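PDB 2GZQ: phosphatidylethanolamine-binding protein from Plasmodium vivax, which probably binds phosphatidylethanolamine or related phosphate-bearing ligands, as other members of the phosphatidylethanolamine-binding protein family do. Local coordinates for residues Phe82-Asp87 with Ser141-Leu146; Tyr99-Val104 with Pro125-Ser130. All blocks are in the same frame, centred on the assembly; numbering follows the deposited sequence.

Interaction 1. Residues Phe82-Asp87 with Ser141-Leu146; sequences FMIDPD and SFILSL
M83, a selenomethionine, lies alongside F142 where two antiparallel strands of the central sheet pair, both side chains pointing the same way. In the conformer described, one of two, its CG is anti to the backbone N (chi1 179°), and the extended chain carries CG over the rim of the phenyl face and SE obliquely past it. CB comes first, 4.0 Å from F142 CE2. CG follows in a CH-pi contact, 3.9 Å from the F142 ring centroid and 21° off the ring normal. SE stands beyond it, 4.6 Å from the same centroid, a Met-aromatic contact, and CE ends the chain near F142 CZ.

M83 and F142 form a non-hydrogen-bonded pair between two hydrogen-bonded ones. F82 and I143 exchange two backbone bonds, the shorter from I143 N to F82 O at 2.9 Å; I84 and S141 do the same, with I84 N 2.8 Å from S141 O. On the other face of the sheet the I84 and I143 side chains meet obliquely, CD1 to CD1 at 4.0 Å. S141 OG bonds back to R139 O.

F82 and I143 pack beneath helix 178-184, F82 also meeting the F172 ring edge-to-face, while strands 99-107 and 188-198 flank the pair.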
# COMPACT_ATOMS: atom_id res chain seq x y z
N PHE A 82 -2.49 2.17 -1.21
CA PHE A 82 -1.17 2.68 -0.94
C PHE A 82 -0.21 1.49 -0.88
O PHE A 82 -0.54 0.48 -0.23
CB PHE A 82 -1.11 3.39 0.44
CG PHE A 82 -1.98 4.61 0.58
CD1 PHE A 82 -2.14 5.53 -0.42
CD2 PHE A 82 -2.65 4.86 1.77
CE1 PHE A 82 -2.92 6.65 -0.23
CE2 PHE A 82 -3.39 5.97 1.95
CZ PHE A 82 -3.56 6.85 0.96
N MSE A 83 0.97 1.61 -1.47
CA MSE A 83 2.03 0.70 -1.20
C MSE A 83 3.15 1.43 -0.46
O MSE A 83 3.57 2.52 -0.88
CB MSE A 83 2.51 0.19 -2.52
CG MSE A 83 3.62 -0.74 -2.44
SE MSE A 83 4.32 -0.78 -4.18
CE MSE A 83 5.88 -1.88 -3.86
N ILE A 84 3.59 0.84 0.65
CA ILE A 84 4.54 1.46 1.55
C ILE A 84 5.66 0.51 1.95
O ILE A 84 5.51 -0.70 1.93
CB ILE A 84 3.90 2.03 2.82
CG1 ILE A 84 3.21 0.93 3.60
CG2 ILE A 84 2.94 3.15 2.49
CD1 ILE A 84 2.98 1.26 5.03
N ASP A 85 6.76 1.10 2.39
CA ASP A 85 7.80 0.40 3.14
C ASP A 85 7.89 0.99 4.54
O ASP A 85 8.39 2.11 4.69
CB ASP A 85 9.14 0.51 2.41
CG ASP A 85 10.24 -0.29 3.07
OD1 ASP A 85 11.40 -0.23 2.59
OD2 ASP A 85 9.93 -0.99 4.06
N PRO A 86 7.40 0.28 5.55
CA PRO A 86 7.52 0.75 6.91
C PRO A 86 8.92 0.57 7.48
O PRO A 86 9.22 1.03 8.57
CB PRO A 86 6.51 -0.12 7.68
CG PRO A 86 6.53 -1.43 6.89
CD PRO A 86 6.76 -1.04 5.46
N ASP A 87 9.79 -0.10 6.74
CA ASP A 87 11.11 -0.48 7.20
C ASP A 87 12.20 0.24 6.43
O ASP A 87 13.23 -0.32 6.05
CB ASP A 87 11.22 -1.99 7.06
CG ASP A 87 10.21 -2.72 7.94
OD1 ASP A 87 9.98 -2.25 9.07
OD2 ASP A 87 9.64 -3.75 7.50
N SER A 141 4.25 -3.35 1.96
CA SER A 141 2.87 -3.50 2.34
C SER A 141 1.93 -2.74 1.43
O SER A 141 2.25 -1.66 0.92
CB SER A 141 2.69 -2.99 3.76
OG SER A 141 3.45 -3.73 4.72
N PHE A 142 0.74 -3.32 1.25
CA PHE A 142 -0.31 -2.75 0.43
C PHE A 142 -1.54 -2.58 1.30
O PHE A 142 -2.05 -3.55 1.83
CB PHE A 142 -0.63 -3.69 -0.73
CG PHE A 142 0.50 -3.87 -1.72
CD1 PHE A 142 1.55 -4.70 -1.44
CD2 PHE A 142 0.48 -3.22 -2.94
CE1 PHE A 142 2.57 -4.89 -2.36
CE2 PHE A 142 1.51 -3.41 -3.86
CZ PHE A 142 2.54 -4.22 -3.54
N ILE A 143 -2.03 -1.35 1.43
CA ILE A 143 -3.18 -1.04 2.27
C ILE A 143 -4.32 -0.53 1.39
O ILE A 143 -4.15 0.42 0.62
CB ILE A 143 -2.83 0.05 3.29
CG1 ILE A 143 -1.62 -0.34 4.15
CG2 ILE A 143 -4.05 0.35 4.16
CD1 ILE A 143 -0.98 0.81 4.88
N LEU A 144 -5.46 -1.18 1.50
CA LEU A 144 -6.64 -0.88 0.73
C LEU A 144 -7.71 -0.27 1.61
O LEU A 144 -8.03 -0.86 2.66
CB LEU A 144 -7.20 -2.17 0.11
CG LEU A 144 -8.27 -2.01 -0.94
CD1 LEU A 144 -7.70 -1.42 -2.22
CD2 LEU A 144 -8.99 -3.36 -1.19
N SER A 145 -8.21 0.91 1.22
CA SER A 145 -9.19 1.63 2.02
C SER A 145 -10.33 2.10 1.12
O SER A 145 -10.20 2.15 -0.09
CB SER A 145 -8.54 2.84 2.71
OG SER A 145 -7.46 2.46 3.51
N LEU A 146 -11.44 2.47 1.73
CA LEU A 146 -12.57 3.10 1.06
C LEU A 146 -12.53 4.61 1.24
O LEU A 146 -12.31 5.11 2.35
CB LEU A 146 -13.89 2.62 1.67
CG LEU A 146 -14.23 1.16 1.34
CD1 LEU A 146 -15.53 0.84 2.09
CD2 LEU A 146 -14.37 0.90 -0.14

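Interaction 2. Residues Tyr99-Val104 with Pro125-Ser130; sequences YVHWAV and PYVGPS
H101 and W102 form the paired residues of a classic beta bulge opposite M83, and both meet the loop 125-130. H101 matches a histidine that lines the ligand pocket in relatives, near D85 of the family's Asp-Pro-Asp motif, and the loop therefore probably borders that pocket.

Both direct hydrogen bonds involve H101 and V127. The backbone O of H101 takes the N-H of V127 at 2.9 Å. The H101 ring reaches the same residue: CG stands beside the backbone N and anti to the carbonyl carbon (chi1 -70°), and ND1 donates to V127 O at 2.8 Å. That second bond is bent, 138° at the hydrogen, and the acceptor is tilted from the imidazole plane. The ring's rotation is held by this bond at ND1 and by a water at NE2. P125 O, beside H101 O, is bonded to R169.

Aromatic contacts gather at W102. Y126 CB sits over the face of the five-membered ring, 4.2 Å from its centroid, and the Y126 ring turns its edge toward that face in an offset edge-to-face pair, planes at 75°. V104 CG1 lies over the opposite face, so the indole is sandwiched. The hydroxyl of Y126 bonds to T60 O.

A close van der Waals contact adds to these: H101 CE1 is 3.3 Å from P129 CA, which lies oblique to the imidazole.

One water joins the two segments at the far edge of the imidazole: it lies in the ring plane, 2.8 Å from H101 NE2, and accepts from S130 N at 2.9 Å.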
# COMPACT_ATOMS: atom_id res chain seq x y z
N TYR A 99 7.76 4.94 3.94
CA TYR A 99 8.10 5.38 2.58
C TYR A 99 6.96 4.99 1.65
O TYR A 99 6.56 3.82 1.63
CB TYR A 99 9.42 4.73 2.14
CG TYR A 99 9.95 5.24 0.83
CD1 TYR A 99 10.89 6.26 0.78
CD2 TYR A 99 9.47 4.76 -0.35
CE1 TYR A 99 11.36 6.73 -0.45
CE2 TYR A 99 9.92 5.24 -1.58
CZ TYR A 99 10.87 6.21 -1.59
OH TYR A 99 11.30 6.68 -2.83
N VAL A 100 6.44 5.95 0.90
CA VAL A 100 5.33 5.66 0.02
C VAL A 100 5.77 5.45 -1.44
O VAL A 100 6.24 6.36 -2.10
CB VAL A 100 4.17 6.69 0.18
CG1 VAL A 100 4.64 8.10 -0.02
CG2 VAL A 100 2.99 6.33 -0.74
N HIS A 101 5.61 4.21 -1.88
CA HIS A 101 5.92 3.82 -3.24
C HIS A 101 4.85 4.17 -4.26
O HIS A 101 5.18 4.34 -5.44
CB HIS A 101 6.16 2.31 -3.25
CG HIS A 101 7.42 1.92 -2.56
ND1 HIS A 101 8.65 2.13 -3.12
CD2 HIS A 101 7.65 1.41 -1.33
CE1 HIS A 101 9.59 1.76 -2.27
NE2 HIS A 101 9.01 1.30 -1.17
N TRP A 102 3.59 4.21 -3.86
CA TRP A 102 2.49 4.24 -4.83
C TRP A 102 1.23 4.62 -4.11
O TRP A 102 0.97 4.12 -3.01
CB TRP A 102 2.36 2.85 -5.49
CG TRP A 102 1.34 2.73 -6.57
CD1 TRP A 102 0.94 3.68 -7.47
CD2 TRP A 102 0.62 1.55 -6.88
NE1 TRP A 102 -0.00 3.15 -8.32
CE2 TRP A 102 -0.22 1.84 -7.98
CE3 TRP A 102 0.59 0.26 -6.34
CZ2 TRP A 102 -1.10 0.91 -8.52
CZ3 TRP A 102 -0.26 -0.68 -6.90
CH2 TRP A 102 -1.09 -0.35 -7.98
N ALA A 103 0.44 5.51 -4.70
CA ALA A 103 -0.90 5.83 -4.21
C ALA A 103 -1.83 6.06 -5.37
O ALA A 103 -1.60 6.95 -6.20
CB ALA A 103 -0.89 7.08 -3.33
N VAL A 104 -2.89 5.28 -5.44
CA VAL A 104 -3.87 5.39 -6.51
C VAL A 104 -5.25 5.34 -5.87
O VAL A 104 -5.52 4.53 -5.00
CB VAL A 104 -3.66 4.31 -7.60
CG1 VAL A 104 -3.72 2.90 -7.04
CG2 VAL A 104 -4.62 4.49 -8.74
N PRO A 125 2.82 8.26 -8.44
CA PRO A 125 3.04 7.17 -9.36
C PRO A 125 4.01 6.14 -8.77
O PRO A 125 4.89 6.48 -7.97
CB PRO A 125 3.62 7.85 -10.59
CG PRO A 125 4.26 9.10 -10.09
CD PRO A 125 3.46 9.52 -8.89
N TYR A 126 3.85 4.90 -9.19
CA TYR A 126 4.64 3.79 -8.67
C TYR A 126 6.12 4.03 -8.83
O TYR A 126 6.59 4.31 -9.95
CB TYR A 126 4.25 2.51 -9.43
CG TYR A 126 4.96 1.29 -8.90
CD1 TYR A 126 4.42 0.54 -7.88
CD2 TYR A 126 6.19 0.91 -9.41
CE1 TYR A 126 5.06 -0.58 -7.40
CE2 TYR A 126 6.87 -0.20 -8.92
CZ TYR A 126 6.31 -0.93 -7.89
OH TYR A 126 6.95 -2.04 -7.36
N VAL A 127 6.87 3.83 -7.75
CA VAL A 127 8.31 3.67 -7.83
C VAL A 127 8.65 2.44 -7.02
O VAL A 127 8.13 2.24 -5.92
CB VAL A 127 9.06 4.90 -7.31
CG1 VAL A 127 8.71 6.14 -8.12
CG2 VAL A 127 8.79 5.13 -5.83
N GLY A 128 9.50 1.59 -7.57
CA GLY A 128 9.75 0.30 -6.93
C GLY A 128 10.54 0.40 -5.64
O GLY A 128 11.12 1.44 -5.34
N PRO A 129 10.57 -0.70 -4.85
CA PRO A 129 11.28 -0.77 -3.58
C PRO A 129 12.66 -0.23 -3.59
O PRO A 129 13.42 -0.43 -4.53
CB PRO A 129 11.25 -2.26 -3.24
CG PRO A 129 10.01 -2.75 -3.88
CD PRO A 129 9.89 -1.96 -5.16
N SER A 130 12.98 0.44 -2.50
CA SER A 130 14.23 1.13 -2.35
C SER A 130 15.00 0.47 -1.22
O SER A 130 14.86 0.86 -0.06
CB SER A 130 13.95 2.59 -2.02
OG SER A 130 15.15 3.31 -1.83
O HOH W 1 11.45 0.38 -0.09

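How the interactions relate
After the N-terminal helices and the earlier strands, the chain forms strand 77-85, turns, and returns as the neighbouring strand 99-107. After strand 121-124 it enters the loop 125-130, which folds back on 99-104; interaction 2 therefore closes a loop of 20 intervening residues. Strand 138-148 then pairs with 82-85, and interaction 1 closes a larger loop of 53 residues inside which interaction 2 is nested. The two contacts meet directly: M83 O and D85 N probably bond to H101 N and Y99 O, and M83 SE, in the conformer described, packs on Y126. Together they tie three adjacent strands of the mixed sheet to the loop at its margin.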